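PDB 7JQY: Cif-like 1 from Burkholderia cenocepacia, which is a Cif-like epoxide hydrolase of the alpha/beta hydrolase fold, which probably opens epoxide rings by adding water. Local coordinates for residues A209-A214 / L286-P291; W57-Y62 / V120-G125; Q166-G171 / R188-D193. The protein carries 1 engineered substitution. All coordinates share one frame; numbering follows the deposited sequence.

Interaction 1 of 3, residues A209-A214 / L286-P291; sequences AVYADA and LPDENP
Tyr211 on helix 205-215 and Asp288 on the short helix 286-289 are the closest residues of the two backbones, yet their CA atoms are still 11.7 Å apart; the gap is spanned by the Tyr211 phenol and the Asp288 carboxylate, which come from opposite directions. In this alpha/beta hydrolase fold the contact joins the helical cap, inserted between strands 140-146 and 250-255, to helix 286-289, which follows the last strand of the sheet, 274-279. Tyr211 OH donates to Asp288 OD1 over 2.7 Å, taking the lone pair on the side of the second carboxylate oxygen. OD1 lies in the plane of the ring, at its edge, while the carboxylate itself is turned 77° from that plane. With CG trans to the carbonyl carbon (chi1 -51°), the tyrosine ring is carried off its helix toward the aspartate. The site is buried, and Arg65 bridges it: its NH1 bonds to Tyr211 OH and its NH2 makes a salt bridge with Asp288 OD1. Tyr195 OH, from helix 187-198, holds OD2, so both oxygens have partners, and Arg65 would partly offset the charge. Asp288 OD2 also comes within 3.2 Å of Tyr211 OH, but the phenol's bond goes to OD1.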
ATOM      1  N   ALA B 209     -22.018  -6.121   0.935  1.00 32.53           N
ATOM      2  CA  ALA B 209     -20.735  -6.284   0.249  1.00 35.20           C
ATOM      3  C   ALA B 209     -20.915  -6.719  -1.204  1.00 31.54           C
ATOM      4  O   ALA B 209     -20.050  -6.451  -2.043  1.00 32.26           O
ATOM      5  CB  ALA B 209     -19.860  -7.290   0.999  1.00 33.54           C
ATOM      6  N   VAL B 210     -22.027  -7.379  -1.523  1.00 32.79           N
ATOM      7  CA  VAL B 210     -22.308  -7.708  -2.914  1.00 33.06           C
ATOM      8  C   VAL B 210     -22.417  -6.436  -3.745  1.00 35.54           C
ATOM      9  O   VAL B 210     -21.851  -6.344  -4.846  1.00 33.72           O
ATOM     10  CB  VAL B 210     -23.594  -8.545  -3.000  1.00 32.74           C
ATOM     11  CG1 VAL B 210     -23.998  -8.757  -4.452  1.00 30.48           C
ATOM     12  CG2 VAL B 210     -23.408  -9.865  -2.266  1.00 35.38           C
ATOM     13  N   TYR B 211     -23.126  -5.427  -3.224  1.00 31.34           N
ATOM     14  CA  TYR B 211     -23.176  -4.130  -3.894  1.00 31.00           C
ATOM     15  C   TYR B 211     -21.795  -3.487  -3.938  1.00 29.53           C
ATOM     16  O   TYR B 211     -21.338  -3.034  -4.994  1.00 29.16           O
ATOM     17  CB  TYR B 211     -24.149  -3.189  -3.180  1.00 31.55           C
ATOM     18  CG  TYR B 211     -25.535  -3.713  -2.908  1.00 32.68           C
ATOM     19  CD1 TYR B 211     -26.284  -4.344  -3.903  1.00 29.94           C
ATOM     20  CD2 TYR B 211     -26.120  -3.524  -1.659  1.00 31.87           C
ATOM     21  CE1 TYR B 211     -27.564  -4.805  -3.647  1.00 31.90           C
ATOM     22  CE2 TYR B 211     -27.396  -3.974  -1.391  1.00 32.43           C
ATOM     23  CZ  TYR B 211     -28.123  -4.605  -2.385  1.00 35.68           C
ATOM     24  OH  TYR B 211     -29.393  -5.052  -2.107  1.00 33.45           O
ATOM     25  N   ALA B 212     -21.122  -3.416  -2.787  1.00 31.43           N
ATOM     26  CA  ALA B 212     -19.839  -2.724  -2.725  1.00 31.83           C
ATOM     27  C   ALA B 212     -18.828  -3.342  -3.689  1.00 32.85           C
ATOM     28  O   ALA B 212     -18.057  -2.618  -4.333  1.00 32.31           O
ATOM     29  CB  ALA B 212     -19.309  -2.725  -1.288  1.00 30.23           C
ATOM     30  N   ASP B 213     -18.806  -4.678  -3.799  1.00 32.62           N
ATOM     31  CA  ASP B 213     -17.870  -5.323  -4.726  1.00 34.44           C
ATOM     32  C   ASP B 213     -18.200  -5.011  -6.185  1.00 33.87           C
ATOM     33  O   ASP B 213     -17.295  -4.934  -7.024  1.00 33.66           O
ATOM     34  CB  ASP B 213     -17.825  -6.836  -4.476  1.00 33.42           C
ATOM     35  CG  ASP B 213     -17.242  -7.182  -3.098  1.00 38.71           C
ATOM     36  OD1 ASP B 213     -16.814  -6.252  -2.356  1.00 37.49           O
ATOM     37  OD2 ASP B 213     -17.228  -8.379  -2.746  1.00 35.86           O
ATOM     38  N   ALA B 214     -19.475  -4.836  -6.521  1.00 33.48           N
ATOM     39  CA  ALA B 214     -19.799  -4.434  -7.884  1.00 33.46           C
ATOM     40  C   ALA B 214     -19.224  -3.055  -8.207  1.00 33.93           C
ATOM     41  O   ALA B 214     -18.692  -2.837  -9.302  1.00 32.37           O
ATOM     42  CB  ALA B 214     -21.308  -4.454  -8.091  1.00 33.48           C
ATOM     43  N   LEU B 286     -36.092  -0.208   0.936  1.00 34.08           N
ATOM     44  CA  LEU B 286     -37.295  -1.031   1.034  1.00 35.77           C
ATOM     45  C   LEU B 286     -37.084  -2.469   0.581  1.00 35.40           C
ATOM     46  O   LEU B 286     -37.484  -3.383   1.323  1.00 34.65           O
ATOM     47  CB  LEU B 286     -38.446  -0.361   0.272  1.00 39.23           C
ATOM     48  CG  LEU B 286     -39.630   0.038   1.157  1.00 38.84           C
ATOM     49  CD1 LEU B 286     -40.762   0.588   0.303  1.00 39.30           C
ATOM     50  CD2 LEU B 286     -40.108  -1.141   2.004  1.00 37.05           C
ATOM     51  N   PRO B 287     -36.491  -2.752  -0.591  1.00 36.14           N
ATOM     52  CA  PRO B 287     -36.301  -4.163  -0.978  1.00 35.16           C
ATOM     53  C   PRO B 287     -35.391  -4.940  -0.039  1.00 33.54           C
ATOM     54  O   PRO B 287     -35.570  -6.156   0.108  1.00 33.68           O
ATOM     55  CB  PRO B 287     -35.710  -4.066  -2.394  1.00 32.96           C
ATOM     56  CG  PRO B 287     -36.119  -2.725  -2.890  1.00 36.48           C
ATOM     57  CD  PRO B 287     -36.087  -1.836  -1.674  1.00 32.29           C
ATOM     58  N   ASP B 288     -34.397  -4.296   0.577  1.00 34.26           N
ATOM     59  CA  ASP B 288     -33.540  -5.003   1.529  1.00 34.18           C
ATOM     60  C   ASP B 288     -34.206  -5.158   2.888  1.00 35.96           C
ATOM     61  O   ASP B 288     -34.078  -6.209   3.529  1.00 39.34           O
ATOM     62  CB  ASP B 288     -32.207  -4.271   1.704  1.00 32.26           C
ATOM     63  CG  ASP B 288     -31.352  -4.309   0.457  1.00 34.82           C
ATOM     64  OD1 ASP B 288     -30.790  -5.388   0.145  1.00 33.22           O
ATOM     65  OD2 ASP B 288     -31.243  -3.259  -0.209  1.00 32.92           O
ATOM     66  N   GLU B 289     -34.896  -4.118   3.358  1.00 35.19           N
ATOM     67  CA  GLU B 289     -35.330  -4.072   4.748  1.00 34.65           C
ATOM     68  C   GLU B 289     -36.672  -4.750   4.974  1.00 35.51           C
ATOM     69  O   GLU B 289     -36.822  -5.517   5.927  1.00 34.69           O
ATOM     70  CB  GLU B 289     -35.398  -2.625   5.224  1.00 38.80           C
ATOM     71  CG  GLU B 289     -34.061  -1.942   5.311  1.00 36.41           C
ATOM     72  CD  GLU B 289     -34.183  -0.547   5.875  1.00 36.09           C
ATOM     73  OE1 GLU B 289     -34.691  -0.401   7.020  1.00 37.19           O
ATOM     74  OE2 GLU B 289     -33.777   0.397   5.163  1.00 32.29           O
ATOM     75  N   ASN B 290     -37.654  -4.476   4.118  1.00 36.72           N
ATOM     76  CA  ASN B 290     -39.015  -4.985   4.294  1.00 34.98           C
ATOM     77  C   ASN B 290     -39.569  -5.439   2.952  1.00 39.40           C
ATOM     78  O   ASN B 290     -40.511  -4.842   2.413  1.00 38.49           O
ATOM     79  CB  ASN B 290     -39.910  -3.916   4.927  1.00 40.71           C
ATOM     80  CG  ASN B 290     -41.106  -4.502   5.641  1.00 43.29           C
ATOM     81  OD1 ASN B 290     -41.429  -5.681   5.484  1.00 44.16           O
ATOM     82  ND2 ASN B 290     -41.778  -3.677   6.425  1.00 39.99           N
ATOM     83  N   PRO B 291     -39.009  -6.514   2.381  1.00 37.15           N
ATOM     84  CA  PRO B 291     -39.568  -7.044   1.127  1.00 39.28           C
ATOM     85  C   PRO B 291     -40.935  -7.684   1.311  1.00 40.02           C
ATOM     86  O   PRO B 291     -41.667  -7.840   0.326  1.00 40.08           O
ATOM     87  CB  PRO B 291     -38.512  -8.055   0.663  1.00 35.50           C
ATOM     88  CG  PRO B 291     -37.801  -8.461   1.909  1.00 36.80           C
ATOM     89  CD  PRO B 291     -37.795  -7.246   2.793  1.00 36.17           C
TER

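Interaction 2 of 3, residues W57-Y62 / V120-G125; sequences WPQTWY and VGRSIG. Engineered in segment 120-125: Ser123 (natural residue Asp).
Gln59 OE1 is gripped by two donors, Arg122 NH1 at 2.6 Å and the backbone N of Gly56. The arginine does not come in on a lone pair: NH1 stands above the carbonyl plane, 58° out of it. The two side chains cross at about a right angle, with amide and guanidinium planes 66° apart, and the Arg122 chain bends at chi3 (-59°), which turns the guanidinium toward Gln59. Gln59 NE2 is also 3.2 Å from Arg122 NH1, but both are donors; NE2 bonds instead to Tyr195 OH. Arg122 is fixed at its other nitrogens too, NE by a salt bridge to Asp147 and NH2 by the carbonyl of His284.

Next to it, Trp57 N donates to Ser123 OG over 3.2 Å. In epoxide hydrolases the backbone N of the variable residue in the HGxP motif commonly contributes to the oxyanion hole, and Trp57 N is probably placed for that role. Ser123 is an engineered residue, aspartate in the natural sequence, and its positive phi is consistent with the strained strand-to-helix turn of a nucleophile elbow. Trp57 CB rests on Ile124 CG1 at 4.1 Å. The peptide bond before Pro58 is cis, and Pro58 CB sits over the centre of the Trp57 ring.

Strand 117-122 runs between strands 50-54 and 140-146 and leads into helix 124-135, while Phe194 of helix 187-198 and Tyr215 of helix 205-215 meet the indole edge-to-face.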
ATOM      1  N   TRP B  57     -28.542   3.553  -6.690  1.00 31.71           N
ATOM      2  CA  TRP B  57     -27.182   3.682  -6.178  1.00 32.14           C
ATOM      3  C   TRP B  57     -27.175   3.526  -4.663  1.00 33.81           C
ATOM      4  O   TRP B  57     -28.019   4.119  -3.978  1.00 33.37           O
ATOM      5  CB  TRP B  57     -26.575   5.041  -6.545  1.00 31.07           C
ATOM      6  CG  TRP B  57     -25.085   5.086  -6.359  1.00 30.39           C
ATOM      7  CD1 TRP B  57     -24.126   4.892  -7.326  1.00 32.38           C
ATOM      8  CD2 TRP B  57     -24.374   5.306  -5.134  1.00 30.46           C
ATOM      9  NE1 TRP B  57     -22.871   4.984  -6.772  1.00 29.73           N
ATOM     10  CE2 TRP B  57     -22.995   5.232  -5.429  1.00 31.69           C
ATOM     11  CE3 TRP B  57     -24.769   5.551  -3.810  1.00 30.46           C
ATOM     12  CZ2 TRP B  57     -22.012   5.400  -4.452  1.00 31.30           C
ATOM     13  CZ3 TRP B  57     -23.794   5.715  -2.843  1.00 31.06           C
ATOM     14  CH2 TRP B  57     -22.429   5.638  -3.171  1.00 32.73           C
ATOM     15  N   PRO B  58     -26.244   2.735  -4.095  1.00 30.57           N
ATOM     16  CA  PRO B  58     -25.234   1.921  -4.776  1.00 27.60           C
ATOM     17  C   PRO B  58     -25.691   0.475  -4.885  1.00 28.42           C
ATOM     18  O   PRO B  58     -25.304  -0.344  -4.056  1.00 30.91           O
ATOM     19  CB  PRO B  58     -24.028   2.028  -3.849  1.00 26.54           C
ATOM     20  CG  PRO B  58     -24.658   2.187  -2.436  1.00 30.19           C
ATOM     21  CD  PRO B  58     -26.123   2.603  -2.634  1.00 30.18           C
ATOM     22  N   GLN B  59     -26.501   0.156  -5.885  1.00 28.73           N
ATOM     23  CA  GLN B  59     -27.164  -1.135  -5.940  1.00 28.30           C
ATOM     24  C   GLN B  59     -26.957  -1.780  -7.306  1.00 30.12           C
ATOM     25  O   GLN B  59     -26.366  -1.200  -8.218  1.00 27.64           O
ATOM     26  CB  GLN B  59     -28.659  -0.989  -5.632  1.00 30.18           C
ATOM     27  CG  GLN B  59     -28.924  -0.158  -4.360  1.00 33.11           C
ATOM     28  CD  GLN B  59     -30.382  -0.130  -3.991  1.00 34.30           C
ATOM     29  OE1 GLN B  59     -31.239   0.255  -4.798  1.00 31.31           O
ATOM     30  NE2 GLN B  59     -30.683  -0.560  -2.775  1.00 33.29           N
ATOM     31  N   THR B  60     -27.422  -3.021  -7.405  1.00 28.65           N
ATOM     32  CA  THR B  60     -27.530  -3.774  -8.640  1.00 30.37           C
ATOM     33  C   THR B  60     -28.891  -4.446  -8.619  1.00 31.11           C
ATOM     34  O   THR B  60     -29.681  -4.239  -7.690  1.00 32.49           O
ATOM     35  CB  THR B  60     -26.422  -4.830  -8.766  1.00 29.73           C
ATOM     36  OG1 THR B  60     -26.579  -5.774  -7.705  1.00 28.19           O
ATOM     37  CG2 THR B  60     -25.032  -4.206  -8.723  1.00 25.06           C
ATOM     38  N   TRP B  61     -29.140  -5.303  -9.616  1.00 31.67           N
ATOM     39  CA  TRP B  61     -30.351  -6.121  -9.620  1.00 32.27           C
ATOM     40  C   TRP B  61     -30.521  -6.886  -8.315  1.00 33.08           C
ATOM     41  O   TRP B  61     -31.650  -7.202  -7.916  1.00 35.14           O
ATOM     42  CB  TRP B  61     -30.314  -7.105 -10.795  1.00 33.60           C
ATOM     43  CG  TRP B  61     -29.372  -8.250 -10.556  1.00 33.69           C
ATOM     44  CD1 TRP B  61     -28.066  -8.333 -10.951  1.00 31.53           C
ATOM     45  CD2 TRP B  61     -29.652  -9.465  -9.839  1.00 36.17           C
ATOM     46  NE1 TRP B  61     -27.518  -9.518 -10.522  1.00 33.57           N
ATOM     47  CE2 TRP B  61     -28.471 -10.234  -9.845  1.00 33.30           C
ATOM     48  CE3 TRP B  61     -30.788  -9.975  -9.197  1.00 33.22           C
ATOM     49  CZ2 TRP B  61     -28.393 -11.484  -9.235  1.00 31.71           C
ATOM     50  CZ3 TRP B  61     -30.707 -11.225  -8.596  1.00 33.96           C
ATOM     51  CH2 TRP B  61     -29.516 -11.959  -8.615  1.00 33.51           C
ATOM     52  N   TYR B  62     -29.409  -7.204  -7.642  1.00 32.19           N
ATOM     53  CA  TYR B  62     -29.433  -8.064  -6.464  1.00 30.89           C
ATOM     54  C   TYR B  62     -30.339  -7.520  -5.362  1.00 32.56           C
ATOM     55  O   TYR B  62     -30.720  -8.273  -4.458  1.00 31.36           O
ATOM     56  CB  TYR B  62     -27.997  -8.247  -5.956  1.00 29.45           C
ATOM     57  CG  TYR B  62     -27.816  -9.140  -4.735  1.00 32.93           C
ATOM     58  CD1 TYR B  62     -27.791 -10.526  -4.854  1.00 33.51           C
ATOM     59  CD2 TYR B  62     -27.639  -8.590  -3.466  1.00 28.83           C
ATOM     60  CE1 TYR B  62     -27.601 -11.343  -3.737  1.00 30.29           C
ATOM     61  CE2 TYR B  62     -27.446  -9.393  -2.354  1.00 30.49           C
ATOM     62  CZ  TYR B  62     -27.433 -10.770  -2.491  1.00 34.30           C
ATOM     63  OH  TYR B  62     -27.247 -11.568  -1.381  1.00 32.44           O
ATOM     64  N   VAL B 120     -41.196  -0.900 -11.749  1.00 39.29           N
ATOM     65  CA  VAL B 120     -40.845  -0.632 -10.359  1.00 38.23           C
ATOM     66  C   VAL B 120     -39.442  -0.040 -10.309  1.00 41.36           C
ATOM     67  O   VAL B 120     -38.510  -0.597 -10.900  1.00 41.20           O
ATOM     68  CB  VAL B 120     -40.899  -1.912  -9.507  1.00 39.32           C
ATOM     69  CG1 VAL B 120     -40.695  -1.570  -8.022  1.00 39.72           C
ATOM     70  CG2 VAL B 120     -42.196  -2.668  -9.749  1.00 42.03           C
ATOM     71  N   GLY B 121     -39.285   1.068  -9.599  1.00 39.82           N
ATOM     72  CA  GLY B 121     -37.990   1.710  -9.479  1.00 37.43           C
ATOM     73  C   GLY B 121     -37.779   2.291  -8.097  1.00 40.00           C
ATOM     74  O   GLY B 121     -38.733   2.621  -7.385  1.00 38.77           O
ATOM     75  N   ARG B 122     -36.504   2.406  -7.720  1.00 36.93           N
ATOM     76  CA  ARG B 122     -36.096   3.078  -6.491  1.00 36.75           C
ATOM     77  C   ARG B 122     -34.794   3.826  -6.745  1.00 39.46           C
ATOM     78  O   ARG B 122     -34.032   3.493  -7.659  1.00 37.38           O
ATOM     79  CB  ARG B 122     -35.937   2.097  -5.310  1.00 39.03           C
ATOM     80  CG  ARG B 122     -34.652   1.269  -5.304  1.00 39.35           C
ATOM     81  CD  ARG B 122     -34.435   0.590  -3.949  1.00 36.09           C
ATOM     82  NE  ARG B 122     -34.350   1.566  -2.869  1.00 37.30           N
ATOM     83  CZ  ARG B 122     -33.285   2.326  -2.632  1.00 36.81           C
ATOM     84  NH1 ARG B 122     -32.202   2.225  -3.401  1.00 34.58           N
ATOM     85  NH2 ARG B 122     -33.304   3.198  -1.634  1.00 35.21           N
ATOM     86  N   SER B 123     -34.538   4.845  -5.919  1.00 39.10           N
ATOM     87  CA  SER B 123     -33.328   5.680  -6.035  1.00 39.57           C
ATOM     88  C   SER B 123     -33.173   6.142  -7.484  1.00 39.10           C
ATOM     89  O   SER B 123     -34.161   6.600  -8.079  1.00 39.40           O
ATOM     90  CB  SER B 123     -32.147   4.874  -5.487  1.00 38.63           C
ATOM     91  OG  SER B 123     -30.901   5.467  -5.837  1.00 36.55           O
ATOM     92  N   ILE B 124     -31.988   5.995  -8.094  1.00 40.75           N
ATOM     93  CA  ILE B 124     -31.770   6.400  -9.479  1.00 37.31           C
ATOM     94  C   ILE B 124     -32.752   5.690 -10.395  1.00 39.22           C
ATOM     95  O   ILE B 124     -33.216   6.258 -11.393  1.00 39.11           O
ATOM     96  CB  ILE B 124     -30.307   6.113  -9.872  1.00 36.64           C
ATOM     97  CG1 ILE B 124     -29.348   6.846  -8.929  1.00 40.48           C
ATOM     98  CG2 ILE B 124     -30.037   6.489 -11.314  1.00 35.49           C
ATOM     99  CD1 ILE B 124     -29.344   8.337  -9.113  1.00 41.79           C
ATOM    100  N   GLY B 125     -33.113   4.452 -10.056  1.00 36.02           N
ATOM    101  CA  GLY B 125     -34.021   3.698 -10.897  1.00 37.52           C
ATOM    102  C   GLY B 125     -35.415   4.280 -10.964  1.00 37.73           C
ATOM    103  O   GLY B 125     -36.114   4.100 -11.961  1.00 40.15           O
TER
HETATM  104  O   HOH W   1     -30.715   5.308  -2.346  1.00 35.80           O

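Interaction 3 of 3, residues Q166-G171 / R188-D193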
ATOM      1  N   GLN B 166     -29.072  14.270   4.478  1.00 45.18           N
ATOM      2  CA  GLN B 166     -29.094  12.967   3.824  1.00 46.01           C
ATOM      3  C   GLN B 166     -28.676  13.019   2.359  1.00 44.21           C
ATOM      4  O   GLN B 166     -28.579  11.962   1.730  1.00 40.92           O
ATOM      5  CB  GLN B 166     -30.497  12.360   3.913  1.00 45.90           C
ATOM      6  CG  GLN B 166     -31.048  12.279   5.324  1.00 51.55           C
ATOM      7  CD  GLN B 166     -30.539  11.069   6.079  1.00 51.25           C
ATOM      8  OE1 GLN B 166     -30.917   9.938   5.782  1.00 52.89           O
ATOM      9  NE2 GLN B 166     -29.674  11.301   7.066  1.00 53.32           N
ATOM     10  N   ILE B 167     -28.427  14.207   1.808  1.00 43.28           N
ATOM     11  CA  ILE B 167     -27.914  14.328   0.450  1.00 44.34           C
ATOM     12  C   ILE B 167     -26.559  15.018   0.480  1.00 42.08           C
ATOM     13  O   ILE B 167     -26.144  15.631  -0.509  1.00 44.55           O
ATOM     14  CB  ILE B 167     -28.911  15.073  -0.464  1.00 44.48           C
ATOM     15  CG1 ILE B 167     -29.180  16.485   0.055  1.00 44.00           C
ATOM     16  CG2 ILE B 167     -30.222  14.304  -0.561  1.00 40.14           C
ATOM     17  CD1 ILE B 167     -29.882  17.374  -0.954  1.00 44.24           C
ATOM     18  N   TRP B 168     -25.837  14.881   1.595  1.00 41.47           N
ATOM     19  CA  TRP B 168     -24.489  15.436   1.683  1.00 38.24           C
ATOM     20  C   TRP B 168     -23.607  14.958   0.535  1.00 43.92           C
ATOM     21  O   TRP B 168     -22.716  15.688   0.084  1.00 43.34           O
ATOM     22  CB  TRP B 168     -23.848  15.043   3.018  1.00 39.17           C
ATOM     23  CG  TRP B 168     -23.470  13.577   3.104  1.00 42.76           C
ATOM     24  CD1 TRP B 168     -24.215  12.566   3.644  1.00 41.36           C
ATOM     25  CD2 TRP B 168     -22.262  12.965   2.615  1.00 42.07           C
ATOM     26  NE1 TRP B 168     -23.549  11.366   3.523  1.00 40.61           N
ATOM     27  CE2 TRP B 168     -22.352  11.583   2.895  1.00 39.80           C
ATOM     28  CE3 TRP B 168     -21.120  13.450   1.966  1.00 42.51           C
ATOM     29  CZ2 TRP B 168     -21.340  10.685   2.557  1.00 36.95           C
ATOM     30  CZ3 TRP B 168     -20.117  12.552   1.624  1.00 37.60           C
ATOM     31  CH2 TRP B 168     -20.234  11.187   1.924  1.00 38.99           C
ATOM     32  N   HIS B 169     -23.849  13.740   0.049  1.00 39.55           N
ATOM     33  CA  HIS B 169     -22.977  13.097  -0.920  1.00 41.01           C
ATOM     34  C   HIS B 169     -23.190  13.599  -2.341  1.00 41.54           C
ATOM     35  O   HIS B 169     -22.384  13.269  -3.217  1.00 42.36           O
ATOM     36  CB  HIS B 169     -23.175  11.578  -0.847  1.00 38.00           C
ATOM     37  CG  HIS B 169     -24.569  11.136  -1.160  1.00 40.28           C
ATOM     38  ND1 HIS B 169     -25.643  11.410  -0.339  1.00 38.37           N
ATOM     39  CD2 HIS B 169     -25.064  10.432  -2.208  1.00 37.81           C
ATOM     40  CE1 HIS B 169     -26.741  10.904  -0.873  1.00 39.72           C
ATOM     41  NE2 HIS B 169     -26.417  10.304  -2.008  1.00 39.56           N
ATOM     42  N   PHE B 170     -24.251  14.368  -2.592  1.00 40.62           N
ATOM     43  CA  PHE B 170     -24.461  14.940  -3.917  1.00 41.21           C
ATOM     44  C   PHE B 170     -23.252  15.762  -4.345  1.00 45.14           C
ATOM     45  O   PHE B 170     -22.789  15.666  -5.490  1.00 42.55           O
ATOM     46  CB  PHE B 170     -25.721  15.810  -3.930  1.00 41.59           C
ATOM     47  CG  PHE B 170     -27.009  15.035  -4.036  1.00 42.10           C
ATOM     48  CD1 PHE B 170     -27.077  13.706  -3.647  1.00 39.55           C
ATOM     49  CD2 PHE B 170     -28.155  15.641  -4.524  1.00 40.51           C
ATOM     50  CE1 PHE B 170     -28.264  12.997  -3.747  1.00 40.17           C
ATOM     51  CE2 PHE B 170     -29.342  14.938  -4.629  1.00 41.66           C
ATOM     52  CZ  PHE B 170     -29.397  13.615  -4.239  1.00 43.00           C
ATOM     53  N   GLY B 171     -22.739  16.598  -3.440  1.00 41.75           N
ATOM     54  CA  GLY B 171     -21.574  17.401  -3.772  1.00 41.16           C
ATOM     55  C   GLY B 171     -20.360  16.560  -4.131  1.00 43.84           C
ATOM     56  O   GLY B 171     -19.758  16.740  -5.191  1.00 41.55           O
ATOM     57  N   ARG B 188     -15.888  -0.796  -0.193  1.00 34.14           N
ATOM     58  CA  ARG B 188     -16.597  -1.531   0.854  1.00 34.54           C
ATOM     59  C   ARG B 188     -16.856  -0.657   2.081  1.00 35.52           C
ATOM     60  O   ARG B 188     -17.983  -0.591   2.588  1.00 34.18           O
ATOM     61  CB  ARG B 188     -15.789  -2.768   1.242  1.00 36.23           C
ATOM     62  CG  ARG B 188     -16.631  -3.975   1.571  1.00 40.14           C
ATOM     63  CD  ARG B 188     -15.765  -5.215   1.692  1.00 42.17           C
ATOM     64  NE  ARG B 188     -16.006  -6.175   0.617  1.00 38.66           N
ATOM     65  CZ  ARG B 188     -15.840  -7.489   0.756  1.00 40.82           C
ATOM     66  NH1 ARG B 188     -15.436  -7.985   1.919  1.00 42.00           N
ATOM     67  NH2 ARG B 188     -16.081  -8.313  -0.261  1.00 41.20           N
ATOM     68  N   ALA B 189     -15.823   0.023   2.574  1.00 33.20           N
ATOM     69  CA  ALA B 189     -15.994   0.871   3.750  1.00 34.40           C
ATOM     70  C   ALA B 189     -16.922   2.047   3.455  1.00 36.42           C
ATOM     71  O   ALA B 189     -17.709   2.459   4.318  1.00 30.73           O
ATOM     72  CB  ALA B 189     -14.634   1.354   4.249  1.00 32.14           C
ATOM     73  N   TYR B 190     -16.820   2.621   2.257  1.00 31.93           N
ATOM     74  CA  TYR B 190     -17.672   3.750   1.911  1.00 33.75           C
ATOM     75  C   TYR B 190     -19.126   3.324   1.767  1.00 35.13           C
ATOM     76  O   TYR B 190     -20.026   3.983   2.298  1.00 32.68           O
ATOM     77  CB  TYR B 190     -17.169   4.405   0.622  1.00 33.18           C
ATOM     78  CG  TYR B 190     -17.943   5.645   0.200  1.00 36.60           C
ATOM     79  CD1 TYR B 190     -17.796   6.857   0.886  1.00 33.11           C
ATOM     80  CD2 TYR B 190     -18.798   5.615  -0.898  1.00 35.89           C
ATOM     81  CE1 TYR B 190     -18.477   7.987   0.490  1.00 32.94           C
ATOM     82  CE2 TYR B 190     -19.495   6.747  -1.303  1.00 35.24           C
ATOM     83  CZ  TYR B 190     -19.331   7.932  -0.605  1.00 36.18           C
ATOM     84  OH  TYR B 190     -20.022   9.059  -1.000  1.00 34.81           O
ATOM     85  N   ILE B 191     -19.374   2.207   1.080  1.00 32.42           N
ATOM     86  CA  ILE B 191     -20.741   1.815   0.751  1.00 32.09           C
ATOM     87  C   ILE B 191     -21.436   1.156   1.939  1.00 33.92           C
ATOM     88  O   ILE B 191     -22.645   1.328   2.132  1.00 28.52           O
ATOM     89  CB  ILE B 191     -20.727   0.912  -0.495  1.00 32.08           C
ATOM     90  CG1 ILE B 191     -20.593   1.776  -1.745  1.00 32.36           C
ATOM     91  CG2 ILE B 191     -21.965   0.043  -0.580  1.00 31.40           C
ATOM     92  CD1 ILE B 191     -19.918   1.047  -2.934  1.00 29.63           C
ATOM     93  N   LEU B 192     -20.709   0.367   2.738  1.00 33.67           N
ATOM     94  CA  LEU B 192     -21.319  -0.208   3.935  1.00 33.70           C
ATOM     95  C   LEU B 192     -21.767   0.888   4.893  1.00 34.23           C
ATOM     96  O   LEU B 192     -22.839   0.794   5.504  1.00 32.14           O
ATOM     97  CB  LEU B 192     -20.341  -1.153   4.637  1.00 32.50           C
ATOM     98  CG  LEU B 192     -20.528  -2.661   4.466  1.00 34.24           C
ATOM     99  CD1 LEU B 192     -20.227  -3.092   3.026  1.00 35.31           C
ATOM    100  CD2 LEU B 192     -19.618  -3.384   5.429  1.00 32.15           C
ATOM    101  N   ASP B 193     -20.946   1.927   5.054  1.00 33.55           N
ATOM    102  CA  ASP B 193     -21.328   3.024   5.930  1.00 34.38           C
ATOM    103  C   ASP B 193     -22.511   3.785   5.354  1.00 36.78           C
ATOM    104  O   ASP B 193     -23.487   4.065   6.061  1.00 34.27           O
ATOM    105  CB  ASP B 193     -20.152   3.968   6.151  1.00 33.55           C
ATOM    106  CG  ASP B 193     -20.418   4.953   7.276  1.00 36.77           C
ATOM    107  OD1 ASP B 193     -20.215   4.573   8.451  1.00 36.66           O
ATOM    108  OD2 ASP B 193     -20.851   6.088   6.983  1.00 33.69           O
TER
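Trp168 CH2 comes against the edge of the Tyr190 ring, near its plane, within the helical cap of the alpha/beta hydrolase fold. The two residues join segment 166-171, which leads into a short helix, to helix 187-198 across a CA separation of 11.1 Å between His169 and Tyr190, the nearest pair. The contact between the segments is van der Waals packing. Trp168 CH2 lies 3.9 Å from Tyr190 CE1 and 3.6 Å from Tyr190 OH. The two side chains approach from opposite directions; chi1 of -177° sets the Tyr190 ring trans to its own backbone N and sends the phenol out toward the indole.

The polar end of Tyr190 is served by a neighbour just beyond the first segment: its OH is hydrogen-bonded to His173 NE2, which helps hold the hydroxyl in place. Aromatic packing continues around it, with the His169 ring edge-to-face against both His173 and Phe194. The same region lies at a subunit interface of the octamer, where Gln175 and Leu182 of a neighbouring subunit pack on Trp168 and Tyr190. His169 CB lies 3.7 Å above the centre of the Trp168 indole, and is 4.0 Å from Tyr190 OH.

Along the chain, interaction 2 closes first, then interaction 3, then interaction 1. Interaction 2 sits about 3 Å from the centre of the chain, at the C-terminal end of strand 117-122, beside the central sheet; its centre is about 9 Å from that of interaction 1 and 15 Å from that of interaction 3, and the latter two are also 15 Å apart. Interactions 3 and 1 are joined by the successive helices 187-198 and 205-215, where Arg188 NH2 forms a 2.7 Å salt bridge to Asp213 OD2. Both helices rest on the 57-62 loop, through Tyr190 on Trp57 and Tyr211 on Pro58. Pro287 packs on Arg122, so packing links all three contacts beside the probable nucleophile elbow.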